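Local coordinates for hypothetical protein TM0957 (Thermotoga maritima, PDB 2F4I) that is of unknown function but belongs to a family of predicted periplasmic lipoproteins and adopts an OB fold, at residues A[128-131]-A[132-136]; A[51-54]-A[55-59]; A[107-111]-A[112-116]. All blocks are in the same frame, centred on the assembly; numbering follows the deposited sequence.

Three local contacts follow one another along the chain, none nesting in or crossing another. Contact 2 (51-59) comes first and marks the corner where helix 44-53 gives way to helix 55-59, beside strands 72-81 and 165-174. Contact 3 (107-116) takes the loop after strand 103-106 into helix 113-118, against strand 184-193. Contact 1 (128-136) starts helix 129-139, the next helix in the chain. Contacts 3 and 1 touch: the N112 side chain meets F132 and A136, and V115 meets F132, so the two helices are joined. Contact 2 stands apart, its nearest atoms about 19 Å from those of contact 1 and about 11 Å from those of contact 3.

Contact 1. Residues A[128-131]-A[132-136]; sequences RIID and FNLTA
N133 and L134 send their backbone N-H groups back to the carbonyls of I129 and I130, the i to i+4 ladder of an alpha-helix in its opening turns, with R128 at the N-cap of helix 129-139. The bond from L134 N to I130 O is 2.8 Å and almost straight; N133 N reaches I129 O at 3.0 Å. The first rung, F132 N to R128 O, is weak. D131 O is gripped twice by T135. The amide T135 N comes in 39° above the carbonyl plane, whereas T135 OG1, 2.6 Å from D131 O, lies nearly in line with the C=O bond. That hydroxyl is placed by a first torsion of -57°, which sets OG1 beside its own nitrogen and facing the preceding turn. The bond satisfies a buried hydroxyl on a residue packed against F19 and against Y24 and L28 of helix 24-29. F132 is buried too, its ring meeting that of F126. On a more exposed side, I130 and L134 pack one turn apart: CD1 of I130 touches CG of L134 at 3.6 Å, brought there by I130 CG1 standing anti to the backbone N (chi1 -173°). I129 and N133 run alongside each other, CG2 of I129 being 3.3 Å from ND2 of N133. At the helix start, R128 NE makes a weak, charge-assisted bond to D131 OD1 at 3.4 Å, while I130 CG2 sits 3.5 Å above the centre of the R128 guanidinium face.

Contact 2. Residues A[51-54]-A[55-59]; sequences LDEN and PELAH
N54 and A58 share the first backbone bond of helix 55-59, A58 N to N54 O at 3.0 Å, just where the chain has left the helical course of helix 44-53 at N54. N54 thus follows one helix and occupies the N-cap of the next, a corner between consecutive helices. Its side chain caps: N54 OD1 accepts from L57 N in a long, weak but straight bond of 3.3 Å (N-H...O 171°). CG of N54 stands anti to the backbone N (chi1 -167°), which swings the amide across the L57 side chain at about a right angle, with N54 CG 3.7 Å from L57 CB. With N54 replaced by an alanine, L57 N would probably lose its side-chain acceptor and L57 CB the amide that flanks it. P55 fills the first helical position, where its lack of an N-H costs no bond, and its CG rests 3.4 Å from L51 O. Beneath the corner, L51 CD2 presses on A58 CB at 3.5 Å, a tight methyl contact. Both residues also meet Y74 of strand 72-81, and L51 reaches F172 and L174 of strand 165-174, so the corner packs against the beta-sheet of the OB fold. Further on, H59 N bonds to P55 O at 2.8 Å, and the same oxygen lies 3.2 Å above the centre of the H59 ring; H59 ND1 is held from outside by the hydroxyl of Y74. N54 thus meets the start of helix 55-59 with two oxygens, its carbonyl for A58 N and its amide, weakly, for L57 N, while L51 and A58 add an apolar contact on the buried side.

Contact 3. Residues A[107-111]-A[112-116]; sequences NHIFG and NGIVN
I109 and I114 meet methyl to methyl, CG2 of I109 only 3.4 Å from CD1 of I114, closer than two methyl groups normally come. The two side chains approach at a slant. With chi1 of I109 at -42°, CG2 is the branch that meets I114, while I114 CD1 is carried by a second torsion of 149°, off the staggered value. Two waters join G111 O to the amides of I114 and V115 in the first turn of the helix. Water 2 donates to G111 O at 2.8 Å and accepts from V115 N at 3.1 Å. Water 1 accepts from I114 N, also at 3.1 Å, and its contact with G111 O, at 3.0 Å, is less certain because other acceptors compete for its protons. N112 holds the N-cap position of helix 113-118, yet its side chain makes no capping bond. This is the N-terminal end of the helix, where bridging waters stand in for a side-chain cap, reached from strand 103-106 of the OB-fold sheet. From here the backbone takes over, with N116 N to N112 O at 2.9 Å. G111 has a positive phi of 70°, and a beta carbon there would clash with N112 N. Further out, G111 O also accepts from ND2 of N140. I109 and I114 both rest on I187 of strand 184-193, and I114 also on L189 and on L139. At the far end of the loop, H108 centres an inverse gamma turn, closed by a weak bond from I109 N to N107 O at 3.0 Å, with H108 NE2 bonded to D88 OD2 and N107 ND2 to N149 OD1.

Contact 1. Residues A[128-131]-A[132-136]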
loop_
_atom_site.group_PDB
_atom_site.type_symbol
_atom_site.label_atom_id
_atom_site.label_comp_id
_atom_site.label_asym_id
_atom_site.label_seq_id
_atom_site.Cartn_x
_atom_site.Cartn_y
_atom_site.Cartn_z
ATOM N N ARG A 128 -12.368 -7.079 -21.573
ATOM C CA ARG A 128 -12.612 -5.660 -21.798
ATOM C C ARG A 128 -11.827 -4.780 -20.824
ATOM O O ARG A 128 -11.584 -5.148 -19.683
ATOM C CB ARG A 128 -14.092 -5.315 -21.601
ATOM C CG ARG A 128 -15.029 -6.278 -22.244
ATOM C CD ARG A 128 -16.394 -5.683 -22.452
ATOM N NE ARG A 128 -17.163 -5.530 -21.221
ATOM C CZ ARG A 128 -18.258 -4.775 -21.118
ATOM N NH1 ARG A 128 -18.719 -4.095 -22.162
ATOM N NH2 ARG A 128 -18.900 -4.691 -19.960
ATOM N N ILE A 129 -11.470 -3.587 -21.281
ATOM C CA ILE A 129 -10.788 -2.625 -20.436
ATOM C C ILE A 129 -11.676 -2.159 -19.278
ATOM O O ILE A 129 -11.182 -2.002 -18.171
ATOM C CB ILE A 129 -10.250 -1.388 -21.225
ATOM C CG1 ILE A 129 -9.149 -1.802 -22.202
ATOM C CG2 ILE A 129 -9.671 -0.316 -20.270
ATOM C CD1 ILE A 129 -8.878 -0.731 -23.311
ATOM N N ILE A 130 -12.967 -1.990 -19.532
ATOM C CA ILE A 130 -13.904 -1.585 -18.525
ATOM C C ILE A 130 -13.999 -2.659 -17.400
ATOM O O ILE A 130 -14.119 -2.287 -16.239
ATOM C CB ILE A 130 -15.247 -1.239 -19.182
ATOM C CG1 ILE A 130 -16.228 -0.626 -18.163
ATOM C CG2 ILE A 130 -15.816 -2.469 -19.856
ATOM C CD1 ILE A 130 -15.601 0.413 -17.156
ATOM N N ASP A 131 -13.891 -3.958 -17.738
ATOM C CA ASP A 131 -13.882 -5.046 -16.734
ATOM C C ASP A 131 -12.684 -4.930 -15.766
ATOM O O ASP A 131 -12.789 -5.205 -14.561
ATOM C CB ASP A 131 -13.805 -6.400 -17.409
ATOM C CG ASP A 131 -14.975 -6.680 -18.257
ATOM O OD1 ASP A 131 -16.006 -5.992 -18.079
ATOM O OD2 ASP A 131 -14.863 -7.600 -19.106
ATOM N N PHE A 132 -11.540 -4.563 -16.327
ATOM C CA PHE A 132 -10.353 -4.313 -15.538
ATOM C C PHE A 132 -10.577 -3.130 -14.621
ATOM O O PHE A 132 -10.320 -3.217 -13.425
ATOM C CB PHE A 132 -9.127 -4.136 -16.453
ATOM C CG PHE A 132 -7.826 -3.946 -15.720
ATOM C CD1 PHE A 132 -7.436 -4.808 -14.696
ATOM C CD2 PHE A 132 -6.963 -2.940 -16.077
ATOM C CE1 PHE A 132 -6.236 -4.630 -14.006
ATOM C CE2 PHE A 132 -5.742 -2.778 -15.395
ATOM C CZ PHE A 132 -5.393 -3.619 -14.350
ATOM N N ASN A 133 -11.083 -2.042 -15.167
ATOM C CA ASN A 133 -11.316 -0.829 -14.393
ATOM C C ASN A 133 -12.343 -1.009 -13.288
ATOM O O ASN A 133 -12.068 -0.641 -12.182
ATOM C CB ASN A 133 -11.697 0.330 -15.303
ATOM C CG ASN A 133 -10.568 0.735 -16.217
ATOM O OD1 ASN A 133 -9.369 0.822 -15.794
ATOM N ND2 ASN A 133 -10.922 1.006 -17.484
ATOM N N LEU A 134 -13.496 -1.583 -13.578
ATOM C CA LEU A 134 -14.514 -1.818 -12.533
ATOM C C LEU A 134 -13.999 -2.771 -11.412
ATOM O O LEU A 134 -14.306 -2.583 -10.234
ATOM C CB LEU A 134 -15.787 -2.341 -13.155
ATOM C CG LEU A 134 -16.433 -1.370 -14.149
ATOM C CD1 LEU A 134 -17.581 -2.032 -14.950
ATOM C CD2 LEU A 134 -16.889 -0.114 -13.390
ATOM N N THR A 135 -13.214 -3.787 -11.784
ATOM C CA THR A 135 -12.630 -4.719 -10.822
ATOM C C THR A 135 -11.644 -4.029 -9.873
ATOM O O THR A 135 -11.732 -4.222 -8.641
ATOM C CB THR A 135 -11.928 -5.928 -11.533
ATOM O OG1 THR A 135 -12.860 -6.594 -12.361
ATOM C CG2 THR A 135 -11.372 -6.957 -10.523
ATOM N N ALA A 136 -10.776 -3.180 -10.432
ATOM C CA ALA A 136 -9.876 -2.327 -9.639
ATOM C C ALA A 136 -10.634 -1.414 -8.650
ATOM O O ALA A 136 -10.256 -1.315 -7.510
ATOM C CB ALA A 136 -8.873 -1.535 -10.572
#

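Contact 2. Residues A[51-54]-A[55-59]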
loop_
_atom_site.group_PDB
_atom_site.type_symbol
_atom_site.label_atom_id
_atom_site.label_comp_id
_atom_site.label_asym_id
_atom_site.label_seq_id
_atom_site.Cartn_x
_atom_site.Cartn_y
_atom_site.Cartn_z
ATOM N N LEU A 51 15.563 4.941 -1.355
ATOM C CA LEU A 51 14.916 6.070 -2.041
ATOM C C LEU A 51 15.619 7.370 -1.710
ATOM O O LEU A 51 15.825 8.202 -2.571
ATOM C CB LEU A 51 13.436 6.188 -1.680
ATOM C CG LEU A 51 12.513 5.170 -2.335
ATOM C CD1 LEU A 51 11.186 5.093 -1.556
ATOM C CD2 LEU A 51 12.252 5.433 -3.857
ATOM N N ASP A 52 16.005 7.543 -0.454
ATOM C CA ASP A 52 16.701 8.768 -0.020
ATOM C C ASP A 52 18.079 8.891 -0.591
ATOM O O ASP A 52 18.570 9.986 -0.804
ATOM C CB ASP A 52 16.925 8.816 1.481
ATOM C CG ASP A 52 15.666 8.963 2.234
ATOM O OD1 ASP A 52 14.687 9.394 1.580
ATOM O OD2 ASP A 52 15.660 8.654 3.454
ATOM N N GLU A 53 18.732 7.765 -0.757
ATOM C CA GLU A 53 20.068 7.742 -1.326
ATOM C C GLU A 53 20.102 7.786 -2.864
ATOM O O GLU A 53 20.897 8.490 -3.442
ATOM C CB GLU A 53 20.726 6.494 -0.787
ATOM C CG GLU A 53 21.887 6.005 -1.537
ATOM C CD GLU A 53 22.161 4.577 -1.165
ATOM O OE1 GLU A 53 21.994 4.267 0.063
ATOM O OE2 GLU A 53 22.477 3.788 -2.111
ATOM N N ASN A 54 19.212 7.034 -3.516
ATOM C CA ASN A 54 19.268 6.828 -4.949
ATOM C C ASN A 54 17.953 6.252 -5.483
ATOM O O ASN A 54 17.794 5.030 -5.556
ATOM C CB ASN A 54 20.417 5.877 -5.266
ATOM C CG ASN A 54 20.765 5.830 -6.745
ATOM O OD1 ASN A 54 19.949 6.145 -7.617
ATOM N ND2 ASN A 54 21.989 5.364 -7.031
ATOM N N PRO A 55 17.013 7.127 -5.865
ATOM C CA PRO A 55 15.680 6.672 -6.239
ATOM C C PRO A 55 15.657 5.735 -7.438
ATOM O O PRO A 55 14.858 4.823 -7.449
ATOM C CB PRO A 55 14.915 7.970 -6.530
ATOM C CG PRO A 55 15.664 9.030 -5.855
ATOM C CD PRO A 55 17.107 8.598 -5.983
ATOM N N GLU A 56 16.543 5.920 -8.409
ATOM C CA GLU A 56 16.593 5.013 -9.571
ATOM C C GLU A 56 17.069 3.615 -9.190
ATOM O O GLU A 56 16.491 2.662 -9.652
ATOM C CB GLU A 56 17.299 5.577 -10.816
ATOM C CG GLU A 56 16.740 4.939 -12.167
ATOM C CD GLU A 56 15.303 5.386 -12.572
ATOM O OE1 GLU A 56 15.084 6.621 -12.660
ATOM O OE2 GLU A 56 14.408 4.507 -12.844
ATOM N N LEU A 57 18.045 3.502 -8.297
ATOM C CA LEU A 57 18.400 2.231 -7.719
ATOM C C LEU A 57 17.233 1.623 -6.990
ATOM O O LEU A 57 17.007 0.436 -7.142
ATOM C CB LEU A 57 19.554 2.382 -6.772
ATOM C CG LEU A 57 20.167 1.114 -6.215
ATOM C CD1 LEU A 57 20.633 0.188 -7.324
ATOM C CD2 LEU A 57 21.323 1.478 -5.249
ATOM N N ALA A 58 16.498 2.412 -6.198
ATOM C CA ALA A 58 15.290 1.924 -5.511
ATOM C C ALA A 58 14.279 1.380 -6.522
ATOM O O ALA A 58 13.795 0.266 -6.361
ATOM C CB ALA A 58 14.669 3.016 -4.591
ATOM N N HIS A 59 13.988 2.119 -7.585
ATOM C CA HIS A 59 13.022 1.635 -8.573
ATOM C C HIS A 59 13.503 0.265 -9.080
ATOM O O HIS A 59 12.745 -0.668 -9.122
ATOM C CB HIS A 59 12.782 2.604 -9.761
ATOM C CG HIS A 59 12.403 3.998 -9.365
ATOM N ND1 HIS A 59 11.563 4.277 -8.305
ATOM C CD2 HIS A 59 12.734 5.199 -9.907
ATOM C CE1 HIS A 59 11.387 5.587 -8.218
ATOM N NE2 HIS A 59 12.098 6.168 -9.166
#

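Contact 3. Residues A[107-111]-A[112-116]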
loop_
_atom_site.group_PDB
_atom_site.type_symbol
_atom_site.label_atom_id
_atom_site.label_comp_id
_atom_site.label_asym_id
_atom_site.label_seq_id
_atom_site.Cartn_x
_atom_site.Cartn_y
_atom_site.Cartn_z
ATOM N N ASN A 107 -6.872 6.132 3.558
ATOM C CA ASN A 107 -8.017 5.534 2.842
ATOM C C ASN A 107 -8.269 6.192 1.476
ATOM O O ASN A 107 -9.320 5.984 0.860
ATOM C CB ASN A 107 -9.302 5.554 3.696
ATOM C CG ASN A 107 -9.733 6.942 4.047
ATOM O OD1 ASN A 107 -9.193 7.888 3.507
ATOM N ND2 ASN A 107 -10.710 7.080 4.954
ATOM N N HIS A 108 -7.318 6.998 1.006
ATOM C CA HIS A 108 -7.444 7.648 -0.306
ATOM C C HIS A 108 -6.988 6.676 -1.373
ATOM O O HIS A 108 -5.865 6.756 -1.848
ATOM C CB HIS A 108 -6.625 8.943 -0.392
ATOM C CG HIS A 108 -6.880 9.908 0.734
ATOM N ND1 HIS A 108 -8.103 10.512 0.939
ATOM C CD2 HIS A 108 -6.063 10.378 1.712
ATOM C CE1 HIS A 108 -8.033 11.305 1.994
ATOM N NE2 HIS A 108 -6.806 11.247 2.478
ATOM N N ILE A 109 -7.858 5.735 -1.729
ATOM C CA ILE A 109 -7.537 4.627 -2.660
ATOM C C ILE A 109 -8.253 4.831 -4.003
ATOM O O ILE A 109 -9.473 4.799 -4.069
ATOM C CB ILE A 109 -7.932 3.232 -2.056
ATOM C CG1 ILE A 109 -7.551 3.174 -0.583
ATOM C CG2 ILE A 109 -7.255 2.103 -2.821
ATOM C CD1 ILE A 109 -7.676 1.860 0.049
ATOM N N PHE A 110 -7.474 5.093 -5.046
ATOM C CA PHE A 110 -7.978 5.379 -6.377
ATOM C C PHE A 110 -7.147 4.554 -7.356
ATOM O O PHE A 110 -5.992 4.353 -7.128
ATOM C CB PHE A 110 -7.762 6.861 -6.802
ATOM C CG PHE A 110 -8.182 7.922 -5.786
ATOM C CD1 PHE A 110 -9.488 8.399 -5.754
ATOM C CD2 PHE A 110 -7.237 8.530 -4.958
ATOM C CE1 PHE A 110 -9.880 9.412 -4.870
ATOM C CE2 PHE A 110 -7.619 9.537 -4.042
ATOM C CZ PHE A 110 -8.948 9.979 -4.009
ATOM N N GLY A 111 -7.718 4.124 -8.473
ATOM C CA GLY A 111 -6.910 3.587 -9.560
ATOM C C GLY A 111 -6.227 2.235 -9.333
ATOM O O GLY A 111 -6.687 1.369 -8.560
ATOM N N ASN A 112 -5.117 2.066 -10.035
ATOM C CA ASN A 112 -4.556 0.749 -10.299
ATOM C C ASN A 112 -3.338 0.429 -9.472
ATOM O O ASN A 112 -2.708 -0.587 -9.731
ATOM C CB ASN A 112 -4.229 0.602 -11.796
ATOM C CG ASN A 112 -5.462 0.343 -12.644
ATOM O OD1 ASN A 112 -6.565 0.119 -12.128
ATOM N ND2 ASN A 112 -5.279 0.346 -13.957
ATOM N N GLY A 113 -3.016 1.274 -8.495
ATOM C CA GLY A 113 -1.906 1.063 -7.578
ATOM C C GLY A 113 -1.867 -0.259 -6.873
ATOM O O GLY A 113 -0.804 -0.814 -6.735
ATOM N N ILE A 114 -3.019 -0.768 -6.412
ATOM C CA ILE A 114 -3.019 -2.065 -5.668
ATOM C C ILE A 114 -2.722 -3.204 -6.632
ATOM O O ILE A 114 -1.848 -3.994 -6.370
ATOM C CB ILE A 114 -4.323 -2.342 -4.806
ATOM C CG1 ILE A 114 -4.409 -1.347 -3.618
ATOM C CG2 ILE A 114 -4.315 -3.779 -4.245
ATOM C CD1 ILE A 114 -5.813 -0.944 -3.141
ATOM N N VAL A 115 -3.427 -3.261 -7.760
ATOM C CA VAL A 115 -3.248 -4.372 -8.706
ATOM C C VAL A 115 -1.883 -4.324 -9.386
ATOM O O VAL A 115 -1.313 -5.348 -9.640
ATOM C CB VAL A 115 -4.426 -4.463 -9.778
ATOM C CG1 VAL A 115 -5.735 -4.741 -9.092
ATOM C CG2 VAL A 115 -4.485 -3.204 -10.702
ATOM N N ASN A 116 -1.368 -3.126 -9.634
ATOM C CA ASN A 116 -0.051 -2.942 -10.257
ATOM C C ASN A 116 1.123 -3.184 -9.316
ATOM O O ASN A 116 2.107 -3.820 -9.716
ATOM C CB ASN A 116 0.012 -1.568 -10.921
ATOM C CG ASN A 116 -0.918 -1.462 -12.115
ATOM O OD1 ASN A 116 -1.566 -2.431 -12.504
ATOM N ND2 ASN A 116 -0.942 -0.308 -12.740
HETATM O O HOH W 1 -5.351 1.201 -5.877
HETATM O O HOH W 2 -5.820 -1.226 -7.908
#